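Local structure of frataxin homolog, mitochondrial (3OEQ) at residues C47-M58 against E61-K72. The protein promotes heme synthesis and iron-sulfur cluster assembly by delivering ferrous iron, oxidises it to the ferric form, and stores iron by oligomerizing. The protein carries 1 engineered substitution. Residues are numbered along the deposited sequence; the frame is centred on the assembly and turned at random.
Sequences CIPDVELSHGVM and EIPAFGTYVINK
Two successive antiparallel pairings in the meander sheet of the frataxin alpha/beta sandwich meet here: strand 57-61 lies between edge strand 50-53 and strand 68-71, antiparallel to both. M58 and I70 form a hydrogen-bonded pair, M58 N giving to I70 O at 2.7 Å and I70 N to M58 O at 2.8 Å. Beyond it, K72 N reaches G56 O at 2.9 Å; glycine suits this turn because its phi is positive (61°), which favours a residue without a side chain. In the non-hydrogen-bonded pair V57 and N71, the side chains lie alongside each other, and N71 OD1 rests 3.5 Å from both V57 CG1 and CG2, a contact of van der Waals type. M58 and I70 share the other face, where M58 packs on L33 and L34 of helix 25-37, its long flexible chain suited to filling the space between sheet and helix, while I70 packs on L81.

At the far end E61 N gives a bent bond to D50 O, 133° at the hydrogen. The rings of P49 and P63 meet through their CD atoms, 3.4 Å apart. Beside them I48 and I62 run side by side, I48 CG2 lying 3.8 Å from I62 CG1; I62 CG1 stands anti to its carbonyl carbon (chi1 -74°), which sets the longer branch against I48. An alanine in place of I62 would remove that branch and would probably leave I48 without its apolar neighbour and a gap in the buried layer. I62 O, meanwhile, takes F65 N and G66 N from opposite faces of its plane, fixing the turn. Backbone bonds thus set the strand pairing, while aliphatic groups, buried in I48 and I62 and exposed in the prolines, supply the side-chain contact at this end, with no side-chain hydrogen bond between the segments.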
loop_
_atom_site.group_PDB
_atom_site.type_symbol
_atom_site.label_atom_id
_atom_site.label_comp_id
_atom_site.label_asym_id
_atom_site.label_seq_id
_atom_site.Cartn_x
_atom_site.Cartn_y
_atom_site.Cartn_z
ATOM N N CYS A 47 0.708 -36.559 7.295
ATOM C CA CYS A 47 -0.394 -35.586 7.392
ATOM C C CYS A 47 -0.273 -34.166 6.762
ATOM O O CYS A 47 -1.059 -33.264 7.101
ATOM C CB CYS A 47 -0.737 -35.430 8.872
ATOM S SG CYS A 47 0.716 -34.887 9.797
ATOM N N ILE A 48 0.688 -33.972 5.864
ATOM C CA ILE A 48 0.705 -32.806 4.977
ATOM C C ILE A 48 1.056 -33.261 3.549
ATOM O O ILE A 48 2.183 -33.053 3.095
ATOM C CB ILE A 48 1.638 -31.652 5.503
ATOM C CG1 ILE A 48 3.111 -31.892 5.207
ATOM C CG2 ILE A 48 1.483 -31.450 7.004
ATOM C CD1 ILE A 48 4.018 -30.871 5.855
ATOM N N PRO A 49 0.091 -33.900 2.839
ATOM C CA PRO A 49 0.367 -34.626 1.572
ATOM C C PRO A 49 0.777 -33.808 0.336
ATOM O O PRO A 49 1.423 -34.367 -0.552
ATOM C CB PRO A 49 -0.948 -35.374 1.291
ATOM C CG PRO A 49 -1.988 -34.574 1.975
ATOM C CD PRO A 49 -1.332 -33.993 3.209
ATOM N N ASP A 50 0.394 -32.521 0.275
ATOM C CA ASP A 50 0.591 -31.676 -0.919
ATOM C C ASP A 50 0.737 -30.179 -0.625
ATOM O O ASP A 50 0.061 -29.625 0.237
ATOM C CB ASP A 50 -0.549 -31.886 -1.919
ATOM C CG ASP A 50 -0.141 -31.588 -3.353
ATOM O OD1 ASP A 50 1.015 -31.216 -3.624
ATOM O OD2 ASP A 50 -0.992 -31.743 -4.234
ATOM N N VAL A 51 1.678 -29.560 -1.342
ATOM C CA VAL A 51 1.771 -28.115 -1.574
ATOM C C VAL A 51 1.794 -27.941 -3.100
ATOM O O VAL A 51 2.497 -28.678 -3.797
ATOM C CB VAL A 51 3.067 -27.487 -1.006
ATOM C CG1 VAL A 51 2.772 -26.543 0.110
ATOM C CG2 VAL A 51 4.057 -28.539 -0.585
ATOM N N GLU A 52 1.013 -27.000 -3.627
ATOM C CA GLU A 52 1.117 -26.635 -5.043
ATOM C C GLU A 52 1.092 -25.090 -5.161
ATOM O O GLU A 52 0.396 -24.418 -4.392
ATOM C CB GLU A 52 0.031 -27.365 -5.876
ATOM C CG GLU A 52 0.471 -27.957 -7.271
ATOM C CD GLU A 52 1.368 -29.209 -7.194
ATOM O OE1 GLU A 52 2.605 -29.042 -7.129
ATOM O OE2 GLU A 52 0.861 -30.355 -7.232
ATOM N N LEU A 53 1.885 -24.547 -6.093
ATOM C CA LEU A 53 1.979 -23.091 -6.371
ATOM C C LEU A 53 1.761 -22.761 -7.868
ATOM O O LEU A 53 2.649 -23.005 -8.683
ATOM C CB LEU A 53 3.336 -22.541 -5.902
ATOM C CG LEU A 53 3.544 -21.036 -5.679
ATOM C CD1 LEU A 53 4.930 -20.788 -5.210
ATOM C CD2 LEU A 53 3.345 -20.215 -6.941
ATOM N N SER A 54 0.590 -22.193 -8.199
ATOM C CA SER A 54 0.088 -21.836 -9.574
ATOM C C SER A 54 0.750 -20.678 -10.263
ATOM O O SER A 54 1.703 -20.797 -11.053
ATOM C CB SER A 54 -1.313 -21.230 -9.403
ATOM O OG SER A 54 -2.313 -22.186 -9.565
ATOM N N HIS A 55 0.108 -19.546 -9.982
ATOM C CA HIS A 55 0.460 -18.252 -10.460
ATOM C C HIS A 55 0.200 -17.321 -9.315
ATOM O O HIS A 55 -0.827 -16.666 -9.254
ATOM C CB HIS A 55 -0.350 -17.921 -11.702
ATOM C CG HIS A 55 0.244 -18.513 -12.945
ATOM N ND1 HIS A 55 -0.490 -19.274 -13.837
ATOM C CD2 HIS A 55 1.529 -18.499 -13.412
ATOM C CE1 HIS A 55 0.310 -19.685 -14.810
ATOM N NE2 HIS A 55 1.537 -19.227 -14.580
ATOM N N GLY A 56 1.142 -17.314 -8.377
ATOM C CA GLY A 56 0.974 -16.558 -7.157
ATOM C C GLY A 56 -0.211 -16.962 -6.289
ATOM O O GLY A 56 -0.693 -16.174 -5.479
ATOM N N VAL A 57 -0.680 -18.191 -6.470
ATOM C CA VAL A 57 -1.630 -18.811 -5.555
ATOM C C VAL A 57 -0.979 -20.076 -5.055
ATOM O O VAL A 57 -0.506 -20.870 -5.850
ATOM C CB VAL A 57 -2.957 -19.168 -6.243
ATOM C CG1 VAL A 57 -3.931 -19.774 -5.247
ATOM C CG2 VAL A 57 -3.563 -17.935 -6.912
ATOM N N MET A 58 -0.943 -20.244 -3.739
ATOM C CA MET A 58 -0.439 -21.455 -3.124
ATOM C C MET A 58 -1.466 -22.234 -2.288
ATOM O O MET A 58 -2.138 -21.700 -1.414
ATOM C CB MET A 58 0.778 -21.148 -2.273
ATOM C CG MET A 58 1.249 -22.326 -1.442
ATOM S SD MET A 58 2.593 -21.830 -0.386
ATOM C CE MET A 58 3.976 -22.157 -1.440
ATOM N N GLU A 61 -2.445 -28.605 1.429
ATOM C CA GLU A 61 -3.214 -29.710 2.070
ATOM C C GLU A 61 -2.656 -30.164 3.407
ATOM O O GLU A 61 -1.525 -30.603 3.525
ATOM C CB GLU A 61 -3.290 -30.952 1.188
ATOM C CG GLU A 61 -3.642 -30.697 -0.243
ATOM C CD GLU A 61 -5.072 -30.958 -0.511
ATOM O OE1 GLU A 61 -5.431 -32.116 -0.765
ATOM O OE2 GLU A 61 -5.831 -29.991 -0.471
ATOM N N ILE A 62 -3.494 -30.072 4.415
ATOM C CA ILE A 62 -3.139 -30.482 5.738
ATOM C C ILE A 62 -4.438 -31.065 6.310
ATOM O O ILE A 62 -5.201 -30.320 6.941
ATOM C CB ILE A 62 -2.588 -29.285 6.548
ATOM C CG1 ILE A 62 -1.182 -28.932 6.081
ATOM C CG2 ILE A 62 -2.587 -29.571 8.043
ATOM C CD1 ILE A 62 -0.550 -27.904 6.921
ATOM N N PRO A 63 -4.690 -32.396 6.086
ATOM C CA PRO A 63 -5.954 -33.105 6.332
ATOM C C PRO A 63 -6.424 -33.007 7.762
ATOM O O PRO A 63 -7.615 -32.946 7.992
ATOM C CB PRO A 63 -5.603 -34.548 6.002
ATOM C CG PRO A 63 -4.451 -34.430 5.088
ATOM C CD PRO A 63 -3.653 -33.351 5.668
ATOM N N ALA A 64 -5.493 -32.981 8.713
ATOM C CA ALA A 64 -5.804 -32.624 10.100
ATOM C C ALA A 64 -6.741 -31.395 10.258
ATOM O O ALA A 64 -7.681 -31.432 11.052
ATOM C CB ALA A 64 -4.504 -32.429 10.890
ATOM N N PHE A 65 -6.492 -30.325 9.486
ATOM C CA PHE A 65 -7.242 -29.046 9.606
ATOM C C PHE A 65 -8.149 -28.635 8.434
ATOM O O PHE A 65 -9.126 -27.932 8.622
ATOM C CB PHE A 65 -6.288 -27.902 9.928
ATOM C CG PHE A 65 -5.352 -28.201 11.060
ATOM C CD1 PHE A 65 -5.852 -28.570 12.326
ATOM C CD2 PHE A 65 -3.970 -28.116 10.872
ATOM C CE1 PHE A 65 -4.979 -28.849 13.390
ATOM C CE2 PHE A 65 -3.091 -28.387 11.913
ATOM C CZ PHE A 65 -3.594 -28.755 13.184
ATOM N N GLY A 66 -7.839 -29.107 7.239
ATOM C CA GLY A 66 -8.463 -28.592 6.043
ATOM C C GLY A 66 -7.378 -27.891 5.266
ATOM O O GLY A 66 -6.221 -27.884 5.690
ATOM N N THR A 67 -7.747 -27.276 4.143
ATOM C CA THR A 67 -6.743 -26.769 3.171
ATOM C C THR A 67 -6.490 -25.250 3.158
ATOM O O THR A 67 -7.398 -24.477 2.998
ATOM C CB THR A 67 -7.008 -27.274 1.734
ATOM O OG1 THR A 67 -7.983 -26.443 1.104
ATOM C CG2 THR A 67 -7.484 -28.693 1.759
ATOM N N TYR A 68 -5.231 -24.873 3.342
ATOM C CA TYR A 68 -4.752 -23.487 3.309
ATOM C C TYR A 68 -4.693 -22.942 1.894
ATOM O O TYR A 68 -4.305 -23.650 0.968
ATOM C CB TYR A 68 -3.320 -23.383 3.850
ATOM C CG TYR A 68 -3.157 -23.562 5.328
ATOM C CD1 TYR A 68 -3.402 -24.789 5.936
ATOM C CD2 TYR A 68 -2.701 -22.523 6.108
ATOM C CE1 TYR A 68 -3.232 -24.963 7.305
ATOM C CE2 TYR A 68 -2.519 -22.675 7.464
ATOM C CZ TYR A 68 -2.789 -23.897 8.063
ATOM O OH TYR A 68 -2.610 -24.042 9.409
ATOM N N VAL A 69 -5.080 -21.679 1.746
ATOM C CA VAL A 69 -4.864 -20.946 0.517
ATOM C C VAL A 69 -4.012 -19.688 0.788
ATOM O O VAL A 69 -4.296 -18.947 1.725
ATOM C CB VAL A 69 -6.186 -20.590 -0.142
ATOM C CG1 VAL A 69 -5.916 -19.825 -1.469
ATOM C CG2 VAL A 69 -7.017 -21.849 -0.372
ATOM N N ILE A 70 -2.946 -19.486 0.008
ATOM C CA ILE A 70 -2.039 -18.315 0.160
ATOM C C ILE A 70 -1.837 -17.561 -1.192
ATOM O O ILE A 70 -1.452 -18.146 -2.166
ATOM C CB ILE A 70 -0.696 -18.663 0.907
ATOM C CG1 ILE A 70 -0.975 -19.513 2.147
ATOM C CG2 ILE A 70 0.080 -17.387 1.291
ATOM C CD1 ILE A 70 0.235 -20.119 2.793
ATOM N N ASN A 71 -2.104 -16.257 -1.200
ATOM C CA ASN A 71 -2.386 -15.464 -2.386
ATOM C C ASN A 71 -1.553 -14.213 -2.514
ATOM O O ASN A 71 -1.286 -13.569 -1.514
ATOM C CB ASN A 71 -3.821 -14.956 -2.297
ATOM C CG ASN A 71 -4.751 -15.770 -3.054
ATOM O OD1 ASN A 71 -4.352 -16.646 -3.794
ATOM N ND2 ASN A 71 -6.006 -15.488 -2.911
ATOM N N LYS A 72 -1.195 -13.874 -3.757
ATOM C CA LYS A 72 -0.766 -12.542 -4.174
ATOM C C LYS A 72 -2.013 -11.680 -4.340
ATOM O O LYS A 72 -2.896 -12.048 -5.082
ATOM C CB LYS A 72 -0.055 -12.638 -5.530
ATOM C CG LYS A 72 1.402 -12.166 -5.566
ATOM C CD LYS A 72 2.062 -12.367 -6.969
ATOM C CE LYS A 72 1.518 -11.426 -8.050
ATOM N NZ LYS A 72 1.685 -11.932 -9.431
#